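Local coordinates for protein putative DD-carboxypeptidase TP_0574 (Treponema pallidum, PDB 1O75) that binds penicillin and has zinc-stimulated carboxypeptidase activity on synthetic depsipeptides, possibly trimming peptidoglycan as a D,D-carboxypeptidase, at residues B[76-82]-B[93-99]. The protein carries 2 engineered substitutions. Sequence-based numbering, arbitrary orientation. Where two conformers were deposited one is given.
Sequences EKVLSKQ and WEYETDP
Gln82 and Glu94 form an antiparallel hydrogen-bonded pair, each backbone N 3.0 Å from the other's O, and from there segments 76-82 and 93-99 run against each other toward Glu76 and Pro99. Near Gln82 the strand axes are almost antiparallel, at 163°; beyond Leu79, where the first strand turns a corner, strand 76-78 lies at 125° to its partner. A classic beta bulge sits at the corner: Leu79 and Ser80 both face Glu96, whose O takes a straight bond from Leu79 N (2.8 Å) and a weak one from Ser80 N, while Glu96 N returns to Ser80 O. Together the segments belong to the beta hairpin of strands 69-85 and 91-98, in the large mixed sheet of the N-terminal Tp47 family domain.

On one face, the extended Lys81 chain runs alongside the Tyr95 ring, CD 3.5 Å from CE1, and, in the Trp93 conformer given, one of two, carries NZ over the indole in a cation-pi contact 4.4 Å from the centroid of its five-membered ring. The same NZ forms a salt bridge with Glu144, and a xenon atom touches both Lys81 and Trp93. Val78 CG2 packs obliquely against Tyr95 CD1, and the Tyr95 hydroxyl bonds to Ser136.

Glu76 reaches across Thr97 at about a right angle. Thr97 OG1, turned between its backbone N and carbonyl carbon, donates to Glu76 OE1 over 2.7 Å, on the anti side but well out of the carboxylate plane; OE2 is held by Ser387 of the second subunit.

On the face opposite Lys81 and Tyr95, Gln82 NE2 donates a hydrogen bond to Glu94 OE2 (3.2 Å), reaching it nearly along its C-O bond, with the amide and carboxylate planes 61° apart; Glu94 OE1 forms a salt bridge with Arg401 of the second subunit. On this face too, a water bridges Lys77 NZ to Asp98 OD2, while Asp98 OD1 bonds to Ser100.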
loop_
_atom_site.group_PDB
_atom_site.type_symbol
_atom_site.label_atom_id
_atom_site.label_comp_id
_atom_site.label_asym_id
_atom_site.label_seq_id
_atom_site.Cartn_x
_atom_site.Cartn_y
_atom_site.Cartn_z
ATOM N N GLU B 76 15.932 19.981 14.524
ATOM C CA GLU B 76 17.017 19.986 15.504
ATOM C C GLU B 76 18.341 19.749 14.794
ATOM O O GLU B 76 18.430 18.928 13.869
ATOM C CB GLU B 76 16.826 18.889 16.544
ATOM C CG GLU B 76 15.498 18.918 17.227
ATOM C CD GLU B 76 15.346 17.816 18.246
ATOM O OE1 GLU B 76 15.934 16.729 18.057
ATOM O OE2 GLU B 76 14.621 18.030 19.232
ATOM N N LYS B 77 19.373 20.457 15.238
ATOM C CA LYS B 77 20.687 20.318 14.622
ATOM C C LYS B 77 21.161 18.878 14.582
ATOM O O LYS B 77 21.115 18.155 15.582
ATOM C CB LYS B 77 21.737 21.162 15.359
ATOM C CG LYS B 77 23.096 21.132 14.652
ATOM C CD LYS B 77 24.179 21.704 15.551
ATOM C CE LYS B 77 25.562 21.552 14.945
ATOM N NZ LYS B 77 26.603 21.943 15.959
ATOM N N VAL B 78 21.601 18.461 13.401
ATOM C CA VAL B 78 22.115 17.100 13.215
ATOM C C VAL B 78 23.589 17.026 13.651
ATOM O O VAL B 78 24.397 17.843 13.216
ATOM C CB VAL B 78 22.039 16.691 11.731
ATOM C CG1 VAL B 78 22.818 15.412 11.508
ATOM C CG2 VAL B 78 20.563 16.505 11.318
ATOM N N LEU B 79 23.903 16.044 14.494
ATOM C CA LEU B 79 25.247 15.794 15.004
ATOM C C LEU B 79 25.870 14.626 14.244
ATOM O O LEU B 79 27.092 14.547 14.082
ATOM C CB LEU B 79 25.201 15.468 16.498
ATOM C CG LEU B 79 24.735 16.630 17.376
ATOM C CD1 LEU B 79 24.628 16.162 18.805
ATOM C CD2 LEU B 79 25.724 17.800 17.259
ATOM N N SER B 80 25.038 13.692 13.792
ATOM C CA SER B 80 25.564 12.578 12.999
ATOM C C SER B 80 24.436 11.876 12.290
ATOM O O SER B 80 23.282 11.967 12.708
ATOM C CB SER B 80 26.311 11.564 13.873
ATOM O OG SER B 80 25.417 10.732 14.581
ATOM N N LYS B 81 24.755 11.209 11.194
ATOM C CA LYS B 81 23.727 10.465 10.502
ATOM C C LYS B 81 24.345 9.316 9.727
ATOM O O LYS B 81 25.536 9.352 9.386
ATOM C CB LYS B 81 22.879 11.375 9.617
ATOM C CG LYS B 81 23.530 12.013 8.429
ATOM C CD LYS B 81 22.400 12.601 7.594
ATOM C CE LYS B 81 22.856 13.184 6.285
ATOM N NZ LYS B 81 21.689 13.741 5.532
ATOM N N GLN B 82 23.529 8.287 9.496
ATOM C CA GLN B 82 23.951 7.069 8.833
ATOM C C GLN B 82 22.861 6.655 7.840
ATOM O O GLN B 82 21.661 6.776 8.128
ATOM C CB GLN B 82 24.169 5.982 9.901
ATOM C CG GLN B 82 22.984 5.904 10.901
ATOM C CD GLN B 82 23.272 5.111 12.193
ATOM O OE1 GLN B 82 24.107 5.507 13.022
ATOM N NE2 GLN B 82 22.560 3.996 12.368
ATOM N N TRP B 93 17.691 7.940 6.228
ATOM C CA TRP B 93 18.734 8.283 7.200
ATOM C C TRP B 93 18.311 8.190 8.650
ATOM O O TRP B 93 17.176 8.506 8.987
ATOM C CB TRP B 93 19.243 9.696 6.904
ATOM C CG TRP B 93 19.985 9.743 5.616
ATOM C CD1 TRP B 93 21.329 9.560 5.445
ATOM C CD2 TRP B 93 19.410 9.786 4.297
ATOM N NE1 TRP B 93 21.624 9.469 4.099
ATOM C CE2 TRP B 93 20.465 9.602 3.375
ATOM C CE3 TRP B 93 18.102 9.955 3.807
ATOM C CZ2 TRP B 93 20.256 9.578 1.979
ATOM C CZ3 TRP B 93 17.892 9.933 2.412
ATOM C CH2 TRP B 93 18.969 9.744 1.521
ATOM N N GLU B 94 19.241 7.757 9.503
ATOM C CA GLU B 94 19.004 7.628 10.933
ATOM C C GLU B 94 19.937 8.699 11.513
ATOM O O GLU B 94 21.080 8.831 11.086
ATOM C CB GLU B 94 19.329 6.222 11.393
ATOM C CG GLU B 94 18.127 5.319 11.104
ATOM C CD GLU B 94 18.485 3.878 10.997
ATOM O OE1 GLU B 94 17.553 3.055 10.834
ATOM O OE2 GLU B 94 19.696 3.574 11.073
ATOM N N TYR B 95 19.429 9.455 12.477
ATOM C CA TYR B 95 20.138 10.601 13.015
ATOM C C TYR B 95 20.402 10.671 14.499
ATOM O O TYR B 95 19.801 9.966 15.306
ATOM C CB TYR B 95 19.338 11.869 12.717
ATOM C CG TYR B 95 18.960 12.140 11.290
ATOM C CD1 TYR B 95 19.724 12.998 10.515
ATOM C CD2 TYR B 95 17.784 11.614 10.730
ATOM C CE1 TYR B 95 19.343 13.346 9.227
ATOM C CE2 TYR B 95 17.392 11.956 9.423
ATOM C CZ TYR B 95 18.178 12.824 8.684
ATOM O OH TYR B 95 17.851 13.187 7.396
ATOM N N GLU B 96 21.293 11.608 14.824
ATOM C CA GLU B 96 21.640 11.962 16.191
ATOM C C GLU B 96 21.533 13.484 16.110
ATOM O O GLU B 96 22.035 14.105 15.156
ATOM C CB GLU B 96 23.060 11.526 16.532
ATOM C CG GLU B 96 23.352 11.567 18.016
ATOM C CD GLU B 96 24.770 11.129 18.346
ATOM O OE1 GLU B 96 25.200 10.071 17.826
ATOM O OE2 GLU B 96 25.445 11.842 19.130
ATOM N N THR B 97 20.838 14.099 17.060
ATOM C CA THR B 97 20.679 15.547 16.997
ATOM C C THR B 97 20.958 16.215 18.330
ATOM O O THR B 97 21.085 15.565 19.339
ATOM C CB THR B 97 19.244 15.933 16.628
ATOM O OG1 THR B 97 18.394 15.662 17.754
ATOM C CG2 THR B 97 18.762 15.123 15.421
ATOM N N ASP B 98 21.019 17.537 18.302
ATOM C CA ASP B 98 21.230 18.321 19.518
ATOM C C ASP B 98 19.902 19.054 19.701
ATOM O O ASP B 98 19.618 20.009 18.983
ATOM C CB ASP B 98 22.356 19.334 19.290
ATOM C CG ASP B 98 22.658 20.172 20.532
ATOM O OD1 ASP B 98 21.833 20.162 21.478
ATOM O OD2 ASP B 98 23.719 20.844 20.545
ATOM N N PRO B 99 19.066 18.609 20.648
ATOM C CA PRO B 99 17.776 19.279 20.850
ATOM C C PRO B 99 17.833 20.770 21.207
ATOM O O PRO B 99 16.858 21.494 20.990
ATOM C CB PRO B 99 17.127 18.462 21.963
ATOM C CG PRO B 99 17.760 17.110 21.821
ATOM C CD PRO B 99 19.198 17.447 21.543
HETATM O O HOH W 1 25.748 21.253 18.580
#